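Local coordinates for protein beta-Lactamase/D-Alanine Carboxypeptidase (Pseudomonas syringae pv. tomato, PDB 5EVI) that probably hydrolyses the amide bond of beta-lactam antibiotics to give substituted beta-amino acids, as a class C beta-lactamase that confers antibiotic resistance, at residues Leu32-Thr37 with Gln43-Gly48; Tyr328-Ala333 with Leu337-Leu342; Phe64-Ile69 with Arg233-Phe238. All coordinates share one frame; numbering follows the deposited sequence.

Interaction 1: residues Leu32-Thr37 with Gln43-Gly48. With SO4 (sulfate ion), chain O.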
loop_
_atom_site.group_PDB
_atom_site.type_symbol
_atom_site.label_atom_id
_atom_site.label_comp_id
_atom_site.label_asym_id
_atom_site.label_seq_id
_atom_site.Cartn_x
_atom_site.Cartn_y
_atom_site.Cartn_z
ATOM N N LEU D 32 10.740 15.941 0.679
ATOM C CA LEU D 32 10.866 14.620 1.299
ATOM C C LEU D 32 10.471 14.676 2.771
ATOM O O LEU D 32 11.029 15.480 3.535
ATOM C CB LEU D 32 12.300 14.119 1.193
ATOM C CG LEU D 32 12.577 12.696 1.702
ATOM C CD1 LEU D 32 12.176 11.710 0.615
ATOM C CD2 LEU D 32 14.033 12.501 2.080
ATOM N N SER D 33 9.517 13.833 3.156
ATOM C CA SER D 33 9.125 13.675 4.551
ATOM C C SER D 33 9.388 12.240 4.994
ATOM O O SER D 33 9.060 11.307 4.279
ATOM C CB SER D 33 7.649 14.025 4.743
ATOM O OG SER D 33 7.243 13.794 6.072
ATOM N N ILE D 34 9.991 12.095 6.173
ATOM C CA ILE D 34 10.357 10.788 6.761
ATOM C C ILE D 34 9.777 10.727 8.176
ATOM O O ILE D 34 9.977 11.654 8.952
ATOM C CB ILE D 34 11.898 10.619 6.806
ATOM C CG1 ILE D 34 12.485 10.619 5.394
ATOM C CG2 ILE D 34 12.309 9.350 7.559
ATOM C CD1 ILE D 34 13.997 10.754 5.323
ATOM N N ALA D 35 9.031 9.668 8.476
ATOM C CA ALA D 35 8.603 9.330 9.839
ATOM C C ALA D 35 9.294 8.042 10.265
ATOM O O ALA D 35 9.359 7.110 9.476
ATOM C CB ALA D 35 7.102 9.128 9.861
ATOM N N ILE D 36 9.792 7.992 11.501
ATOM C CA ILE D 36 10.318 6.757 12.100
ATOM C C ILE D 36 9.600 6.481 13.416
ATOM O O ILE D 36 9.365 7.400 14.195
ATOM C CB ILE D 36 11.843 6.845 12.371
ATOM C CG1 ILE D 36 12.591 7.288 11.111
ATOM C CG2 ILE D 36 12.384 5.493 12.852
ATOM C CD1 ILE D 36 14.043 7.649 11.359
ATOM N N THR D 37 9.275 5.213 13.675
ATOM C CA THR D 37 8.681 4.829 14.955
ATOM C C THR D 37 9.568 3.733 15.552
ATOM O O THR D 37 10.029 2.845 14.837
ATOM C CB THR D 37 7.187 4.452 14.829
ATOM O OG1 THR D 37 6.634 4.177 16.129
ATOM C CG2 THR D 37 6.968 3.279 13.872
ATOM N N GLN D 43 9.632 10.067 15.549
ATOM C CA GLN D 43 10.554 11.117 15.133
ATOM C C GLN D 43 10.222 11.485 13.691
ATOM O O GLN D 43 9.864 10.615 12.886
ATOM C CB GLN D 43 12.005 10.645 15.238
ATOM C CG GLN D 43 12.443 10.192 16.630
ATOM C CD GLN D 43 12.705 11.345 17.595
ATOM O OE1 GLN D 43 11.836 12.175 17.854
ATOM N NE2 GLN D 43 13.916 11.387 18.145
ATOM N N PHE D 44 10.346 12.771 13.369
ATOM C CA PHE D 44 10.031 13.275 12.028
ATOM C C PHE D 44 11.184 14.068 11.433
ATOM O O PHE D 44 11.870 14.810 12.142
ATOM C CB PHE D 44 8.781 14.141 12.066
ATOM C CG PHE D 44 7.544 13.388 12.455
ATOM C CD1 PHE D 44 6.833 12.659 11.502
ATOM C CD2 PHE D 44 7.094 13.390 13.775
ATOM C CE1 PHE D 44 5.691 11.961 11.857
ATOM C CE2 PHE D 44 5.952 12.692 14.133
ATOM C CZ PHE D 44 5.247 11.977 13.172
ATOM N N TYR D 45 11.381 13.891 10.130
ATOM C CA TYR D 45 12.459 14.514 9.378
ATOM C C TYR D 45 11.893 14.990 8.057
ATOM O O TYR D 45 11.438 14.180 7.253
ATOM C CB TYR D 45 13.576 13.507 9.116
ATOM C CG TYR D 45 14.103 12.903 10.375
ATOM C CD1 TYR D 45 15.035 13.580 11.142
ATOM C CD2 TYR D 45 13.636 11.673 10.830
ATOM C CE1 TYR D 45 15.504 13.049 12.322
ATOM C CE2 TYR D 45 14.113 11.125 12.008
ATOM C CZ TYR D 45 15.051 11.816 12.750
ATOM O OH TYR D 45 15.528 11.280 13.921
ATOM N N ASN D 46 11.906 16.301 7.852
ATOM C CA ASN D 46 11.366 16.906 6.649
ATOM C C ASN D 46 12.426 17.770 5.975
ATOM O O ASN D 46 13.186 18.472 6.651
ATOM C CB ASN D 46 10.120 17.711 6.990
ATOM C CG ASN D 46 9.006 16.845 7.566
ATOM O OD1 ASN D 46 8.414 16.045 6.855
ATOM N ND2 ASN D 46 8.714 17.006 8.858
ATOM N N TYR D 47 12.484 17.686 4.644
ATOM C CA TYR D 47 13.478 18.386 3.831
ATOM C C TYR D 47 12.833 18.915 2.554
ATOM O O TYR D 47 11.940 18.272 1.987
ATOM C CB TYR D 47 14.618 17.429 3.479
ATOM C CG TYR D 47 15.166 16.714 4.694
ATOM C CD1 TYR D 47 15.954 17.392 5.624
ATOM C CD2 TYR D 47 14.852 15.377 4.948
ATOM C CE1 TYR D 47 16.441 16.749 6.758
ATOM C CE2 TYR D 47 15.331 14.731 6.076
ATOM C CZ TYR D 47 16.132 15.419 6.972
ATOM O OH TYR D 47 16.600 14.778 8.092
ATOM N N GLY D 48 13.270 20.096 2.125
ATOM C CA GLY D 48 12.840 20.664 0.849
ATOM C C GLY D 48 11.437 21.237 0.884
ATOM O O GLY D 48 10.851 21.459 1.963
HETATM S S SO4 O . 15.775 22.197 3.464
HETATM O O1 SO4 O . 16.233 20.795 3.568
HETATM O O2 SO4 O . 16.692 23.063 4.236
HETATM O O3 SO4 O . 15.766 22.616 2.041
HETATM O O4 SO4 O . 14.404 22.311 4.008
#

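Interaction 2: residues Tyr328-Ala333 with Leu337-Leu342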
loop_
_atom_site.group_PDB
_atom_site.type_symbol
_atom_site.label_atom_id
_atom_site.label_comp_id
_atom_site.label_asym_id
_atom_site.label_seq_id
_atom_site.Cartn_x
_atom_site.Cartn_y
_atom_site.Cartn_z
ATOM N N TYR D 328 7.474 4.882 0.324
ATOM C CA TYR D 328 7.833 3.561 0.824
ATOM C C TYR D 328 7.485 3.395 2.308
ATOM O O TYR D 328 7.801 4.267 3.130
ATOM C CB TYR D 328 9.321 3.297 0.593
ATOM C CG TYR D 328 9.796 1.901 0.975
ATOM C CD1 TYR D 328 9.359 0.789 0.268
ATOM C CD2 TYR D 328 10.701 1.698 2.034
ATOM C CE1 TYR D 328 9.777 -0.490 0.603
ATOM C CE2 TYR D 328 11.156 0.410 2.356
ATOM C CZ TYR D 328 10.677 -0.674 1.633
ATOM O OH TYR D 328 11.096 -1.949 1.939
ATOM N N VAL D 329 6.835 2.273 2.634
ATOM C CA VAL D 329 6.513 1.911 4.027
ATOM C C VAL D 329 7.288 0.640 4.375
ATOM O O VAL D 329 7.423 -0.248 3.536
ATOM C CB VAL D 329 5.001 1.627 4.222
ATOM C CG1 VAL D 329 4.707 1.179 5.652
ATOM C CG2 VAL D 329 4.179 2.853 3.868
ATOM N N ALA D 330 7.805 0.551 5.596
ATOM C CA ALA D 330 8.427 -0.701 6.067
ATOM C C ALA D 330 8.344 -0.791 7.591
ATOM O O ALA D 330 8.413 0.239 8.263
ATOM C CB ALA D 330 9.870 -0.764 5.596
ATOM N N PHE D 331 8.170 -1.996 8.123
ATOM C CA PHE D 331 8.128 -2.214 9.584
ATOM C C PHE D 331 8.459 -3.664 9.991
ATOM O O PHE D 331 8.436 -4.570 9.160
ATOM C CB PHE D 331 6.784 -1.734 10.182
ATOM C CG PHE D 331 5.561 -2.370 9.574
ATOM C CD1 PHE D 331 4.908 -3.427 10.219
ATOM C CD2 PHE D 331 5.038 -1.902 8.362
ATOM C CE1 PHE D 331 3.775 -4.019 9.664
ATOM C CE2 PHE D 331 3.918 -2.507 7.797
ATOM C CZ PHE D 331 3.280 -3.563 8.443
ATOM N N ILE D 332 8.863 -3.838 11.249
ATOM C CA ILE D 332 9.061 -5.161 11.855
ATOM C C ILE D 332 8.355 -5.110 13.218
ATOM O O ILE D 332 8.787 -4.358 14.102
ATOM C CB ILE D 332 10.540 -5.528 12.053
ATOM C CG1 ILE D 332 11.292 -5.546 10.722
ATOM C CG2 ILE D 332 10.665 -6.884 12.759
ATOM C CD1 ILE D 332 12.795 -5.697 10.883
ATOM N N ALA D 333 7.298 -5.906 13.376
ATOM C CA ALA D 333 6.387 -5.781 14.529
ATOM C C ALA D 333 7.055 -6.098 15.872
ATOM O O ALA D 333 6.796 -5.419 16.868
ATOM C CB ALA D 333 5.141 -6.643 14.343
ATOM N N LEU D 337 9.474 -1.187 15.199
ATOM C CA LEU D 337 10.413 -0.363 14.437
ATOM C C LEU D 337 9.828 -0.181 13.034
ATOM O O LEU D 337 9.669 -1.157 12.310
ATOM C CB LEU D 337 11.776 -1.071 14.398
ATOM C CG LEU D 337 12.966 -0.513 13.606
ATOM C CD1 LEU D 337 13.454 0.789 14.214
ATOM C CD2 LEU D 337 14.110 -1.518 13.563
ATOM N N GLY D 338 9.476 1.051 12.668
ATOM C CA GLY D 338 8.772 1.314 11.399
ATOM C C GLY D 338 9.185 2.625 10.766
ATOM O O GLY D 338 9.569 3.553 11.474
ATOM N N ILE D 339 9.099 2.702 9.436
ATOM C CA ILE D 339 9.491 3.912 8.697
ATOM C C ILE D 339 8.516 4.206 7.556
ATOM O O ILE D 339 7.943 3.301 6.953
ATOM C CB ILE D 339 10.937 3.816 8.153
ATOM C CG1 ILE D 339 11.425 5.180 7.625
ATOM C CG2 ILE D 339 11.041 2.738 7.086
ATOM C CD1 ILE D 339 12.910 5.254 7.318
ATOM N N VAL D 340 8.332 5.487 7.287
ATOM C CA VAL D 340 7.629 5.953 6.112
ATOM C C VAL D 340 8.477 7.038 5.482
ATOM O O VAL D 340 8.924 7.957 6.173
ATOM C CB VAL D 340 6.253 6.513 6.481
ATOM C CG1 VAL D 340 5.581 7.155 5.271
ATOM C CG2 VAL D 340 5.398 5.400 7.066
ATOM N N ILE D 341 8.691 6.924 4.175
ATOM C CA ILE D 341 9.426 7.921 3.411
ATOM C C ILE D 341 8.580 8.307 2.203
ATOM O O ILE D 341 8.408 7.507 1.286
ATOM C CB ILE D 341 10.815 7.412 2.959
ATOM C CG1 ILE D 341 11.603 6.883 4.175
ATOM C CG2 ILE D 341 11.569 8.530 2.231
ATOM C CD1 ILE D 341 13.033 6.465 3.897
ATOM N N LEU D 342 8.082 9.541 2.219
ATOM C CA LEU D 342 7.242 10.086 1.167
ATOM C C LEU D 342 7.996 11.173 0.422
ATOM O O LEU D 342 8.497 12.114 1.038
ATOM C CB LEU D 342 5.968 10.670 1.771
ATOM C CG LEU D 342 5.101 9.682 2.558
ATOM C CD1 LEU D 342 3.898 10.384 3.164
ATOM C CD2 LEU D 342 4.660 8.516 1.680
#

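Interaction 3: residues Phe64-Ile69 with Arg233-Phe238. With SO4 (sulfate ion), chain P.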
loop_
_atom_site.group_PDB
_atom_site.type_symbol
_atom_site.label_atom_id
_atom_site.label_comp_id
_atom_site.label_asym_id
_atom_site.label_seq_id
_atom_site.Cartn_x
_atom_site.Cartn_y
_atom_site.Cartn_z
ATOM N N PHE D 64 0.996 13.753 0.627
ATOM C CA PHE D 64 1.580 13.096 -0.544
ATOM C C PHE D 64 0.632 12.017 -1.066
ATOM O O PHE D 64 -0.026 11.315 -0.280
ATOM C CB PHE D 64 2.900 12.424 -0.165
ATOM C CG PHE D 64 3.968 13.382 0.300
ATOM C CD1 PHE D 64 5.005 13.759 -0.550
ATOM C CD2 PHE D 64 3.955 13.883 1.597
ATOM C CE1 PHE D 64 5.999 14.620 -0.136
ATOM C CE2 PHE D 64 4.946 14.756 2.027
ATOM C CZ PHE D 64 5.974 15.130 1.163
ATOM N N GLU D 65 0.560 11.897 -2.401
ATOM C CA GLU D 65 -0.086 10.758 -3.064
ATOM C C GLU D 65 0.685 9.484 -2.695
ATOM O O GLU D 65 1.904 9.417 -2.878
ATOM C CB GLU D 65 -0.091 10.946 -4.589
ATOM C CG GLU D 65 -1.045 12.027 -5.103
ATOM C CD GLU D 65 -0.821 12.395 -6.580
ATOM O OE1 GLU D 65 -0.042 11.708 -7.270
ATOM O OE2 GLU D 65 -1.398 13.405 -7.058
ATOM N N LEU D 66 -0.029 8.517 -2.135
ATOM C CA LEU D 66 0.549 7.237 -1.712
ATOM C C LEU D 66 0.640 6.204 -2.830
ATOM O O LEU D 66 1.323 5.194 -2.670
ATOM C CB LEU D 66 -0.271 6.649 -0.555
ATOM C CG LEU D 66 -0.215 7.394 0.782
ATOM C CD1 LEU D 66 -0.957 6.590 1.824
ATOM C CD2 LEU D 66 1.219 7.674 1.230
ATOM N N GLY D 67 0.003 6.453 -3.969
ATOM C CA GLY D 67 0.019 5.496 -5.080
ATOM C C GLY D 67 -0.376 4.096 -4.640
ATOM O O GLY D 67 -1.352 3.950 -3.935
ATOM N N SER D 68 0.389 3.074 -5.031
ATOM C CA SER D 68 0.136 1.674 -4.613
ATOM C C SER D 68 0.094 1.362 -3.103
ATOM O O SER D 68 -0.430 0.315 -2.712
ATOM C CB SER D 68 1.147 0.727 -5.264
ATOM O OG SER D 68 0.745 0.358 -6.578
ATOM N N ILE D 69 0.644 2.230 -2.251
ATOM C CA ILE D 69 0.486 2.032 -0.811
ATOM C C ILE D 69 -1.011 2.029 -0.417
ATOM O O ILE D 69 -1.412 1.304 0.521
ATOM C CB ILE D 69 1.365 3.030 -0.014
ATOM C CG1 ILE D 69 2.847 2.632 -0.126
ATOM C CG2 ILE D 69 0.966 3.098 1.448
ATOM C CD1 ILE D 69 3.791 3.828 -0.061
ATOM N N ARG D 233 2.822 11.850 9.276
ATOM C CA ARG D 233 2.231 11.749 10.617
ATOM C C ARG D 233 1.039 10.790 10.645
ATOM O O ARG D 233 0.910 9.991 11.569
ATOM C CB ARG D 233 1.806 13.134 11.125
ATOM C CG ARG D 233 1.568 13.209 12.625
ATOM C CD ARG D 233 0.889 14.508 13.026
ATOM N NE ARG D 233 1.620 15.699 12.582
ATOM C CZ ARG D 233 2.714 16.201 13.161
ATOM N NH1 ARG D 233 3.267 15.627 14.231
ATOM N NH2 ARG D 233 3.274 17.297 12.654
ATOM N N ASP D 234 0.174 10.872 9.634
ATOM C CA ASP D 234 -0.947 9.929 9.505
ATOM C C ASP D 234 -0.479 8.522 9.139
ATOM O O ASP D 234 -0.937 7.547 9.732
ATOM C CB ASP D 234 -1.980 10.408 8.474
ATOM C CG ASP D 234 -3.015 11.345 9.073
ATOM O OD1 ASP D 234 -2.633 12.281 9.809
ATOM O OD2 ASP D 234 -4.219 11.142 8.808
ATOM N N LEU D 235 0.427 8.418 8.169
ATOM C CA LEU D 235 0.847 7.111 7.659
ATOM C C LEU D 235 1.690 6.318 8.670
ATOM O O LEU D 235 1.604 5.093 8.700
ATOM C CB LEU D 235 1.573 7.246 6.312
ATOM C CG LEU D 235 1.610 6.005 5.407
ATOM C CD1 LEU D 235 0.202 5.508 5.085
ATOM C CD2 LEU D 235 2.398 6.293 4.130
ATOM N N ILE D 236 2.487 7.005 9.492
ATOM C CA ILE D 236 3.241 6.341 10.571
ATOM C C ILE D 236 2.320 5.826 11.695
ATOM O O ILE D 236 2.664 4.860 12.379
ATOM C CB ILE D 236 4.376 7.244 11.131
ATOM C CG1 ILE D 236 5.422 6.434 11.921
ATOM C CG2 ILE D 236 3.827 8.367 11.999
ATOM C CD1 ILE D 236 6.232 5.457 11.094
ATOM N N ARG D 237 1.164 6.466 11.880
ATOM C CA ARG D 237 0.122 5.965 12.796
ATOM C C ARG D 237 -0.480 4.654 12.281
ATOM O O ARG D 237 -0.732 3.737 13.066
ATOM C CB ARG D 237 -0.989 7.007 12.988
ATOM C CG ARG D 237 -1.897 6.764 14.187
ATOM C CD ARG D 237 -3.149 7.626 14.117
ATOM N NE ARG D 237 -3.657 7.998 15.437
ATOM C CZ ARG D 237 -4.461 7.258 16.209
ATOM N NH1 ARG D 237 -4.888 6.049 15.831
ATOM N NH2 ARG D 237 -4.844 7.734 17.393
ATOM N N PHE D 238 -0.715 4.582 10.970
ATOM C CA PHE D 238 -1.176 3.353 10.327
ATOM C C PHE D 238 -0.126 2.243 10.421
ATOM O O PHE D 238 -0.480 1.081 10.582
ATOM C CB PHE D 238 -1.550 3.612 8.865
ATOM C CG PHE D 238 -2.178 2.428 8.172
ATOM C CD1 PHE D 238 -3.328 1.833 8.683
ATOM C CD2 PHE D 238 -1.630 1.918 7.000
ATOM C CE1 PHE D 238 -3.912 0.746 8.045
ATOM C CE2 PHE D 238 -2.211 0.833 6.357
ATOM C CZ PHE D 238 -3.354 0.246 6.878
HETATM S S SO4 P . 4.379 -0.151 -7.047
HETATM O O1 SO4 P . 5.278 -0.621 -8.121
HETATM O O2 SO4 P . 4.137 -1.242 -6.077
HETATM O O3 SO4 P . 3.096 0.226 -7.669
HETATM O O4 SO4 P . 4.963 1.000 -6.321
#

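Interaction 1: residues Leu32-Thr37 with Gln43-Gly48
S33 and N46 face each other at a non-hydrogen-bonded pair of an antiparallel hairpin, and here the side chains supply the bond that the backbone lacks. The S33 hydroxyl donates to N46 OD1, with OG 2.7 Å from OD1 and lying in the plane of the amide carbonyl. A chi1 of 176°, with OG anti to the backbone N, places the hydroxyl within reach, and the N46 amide bends toward the partner strand, its CG beside the backbone N (chi1 -62°). On the same face, the A35 methyl meets the F44 ring at CE1, 3.7 Å from CB. The opposite face, with L32, I34, I36, Y45 and Y47, packs through carbon contacts. I36 and Y45 cross at a slant, I36 CD1 coming within 3.5 Å of Y45 CE2, while L32 CD2 rests 4.1 Å from Y47 CD2. Six backbone bonds join the hydrogen-bonded pairs L32-Y47, I34-Y45 and I36-Q43. Next to Y47, G48 N binds a sulfate, 3.1 Å from its O4, an ion probably taken from the crystallisation liquor and also held by R21. The Y45 and Y47 face packs on helix 9-20, the A35 and F44 face on helix 232-243, and strand 31-38 continues the sheet into strand 337-343.

Interaction 2: residues Tyr328-Ala333 with Leu337-Leu342
Y328-I332 and L337-L342 run antiparallel, the axes of these short segments 4.7 Å apart and at 178°, and paired backbone bonds join Y328 to I341, A330 to I339 and I332 to L337; the one from L337 N to I332 O is weak. Between these pairs, F331 and G338 form the closest CA pair of the register, 4.0 Å. G338 brings no side chain to this spot, and F331 CB packs directly against its CA, 3.8 Å away. The phenyl group itself leads away from the partner strand, because CG sits between the backbone N and the carbonyl carbon (chi1 57°), and its ring meets W275 edge-to-face. Farther along this face V329 pairs with V340. On the other face the A330 methyl meets I339 CG2, CB to CG2 4.0 Å. Y328 turns its hydroxyl to N317 and W315, which satisfy that buried polar end. The hairpin forms part of the central antiparallel sheet of the beta-lactamase fold: strand 315-321 flanks it beside 328-332, strand 31-38 flanks it beside 337-342, and helix 232-243 packs against V329, F331 and V340.

Interaction 3: residues Phe64-Ile69 with Arg233-Phe238
L66 and L235 reach toward each other tip to tip, and this apolar meeting of a loop with a helix is carried almost wholly by their methyl groups. CD2 of L66 lies 3.4 Å from CD2 of L235, tighter than usual carbon contact, although L235 is poorly ordered and the exact value deserves caution; the CD1 methyls are 3.6 Å apart. The L235 branch is carried out from the helix by a chi1 of -158°, with CG anti to the backbone N. I69 adds a looser touch, its CG2 4.4 Å from L235 CD2.

Polar bonds lie within or beyond the segments. I69 N bonds to L66 O, 3.1 Å away, and so closes the turn that carries S68. The S68 hydroxyl donates to a sulfate oxygen, OG to O3 2.6 Å, and also bonds K71 and Y154. S68 and K71 fit the SxxK pattern of serine beta-lactamases, in which the serine is the nucleophile, so the sulfate, probably from the crystallisation liquor and also bound by T319, appears to occupy the active site. The leucine pair joins the loop that leads into helix 70-83 to helix 232-243: F73 of helix 70-83 touches both leucines, V340 and L342 of strand 337-343 pack on L235, and L342 also on L66.

How the interactions relate
Together the three contacts illustrate how local hairpins and a loop-helix contact between parts far apart in sequence build one core. Interactions 1 and 2, with centres 11 Å apart, are hairpins of the same antiparallel sheet, zipped together where strand 31-38 borders strand 337-343: T37 N probably bonds to G338 O. Interaction 3 lies on one side of that sheet, about 12 Å from interaction 1 and 10 Å from interaction 2, centre to centre. I236 packs on A35 and L235 on V340. In the chain, 32-48 comes first, 64-69 and 233-238 follow, and 328-342 closes, so N- and C-terminal parts share the sheet against which the loop bearing the probable catalytic serine is packed, through L66 on L342.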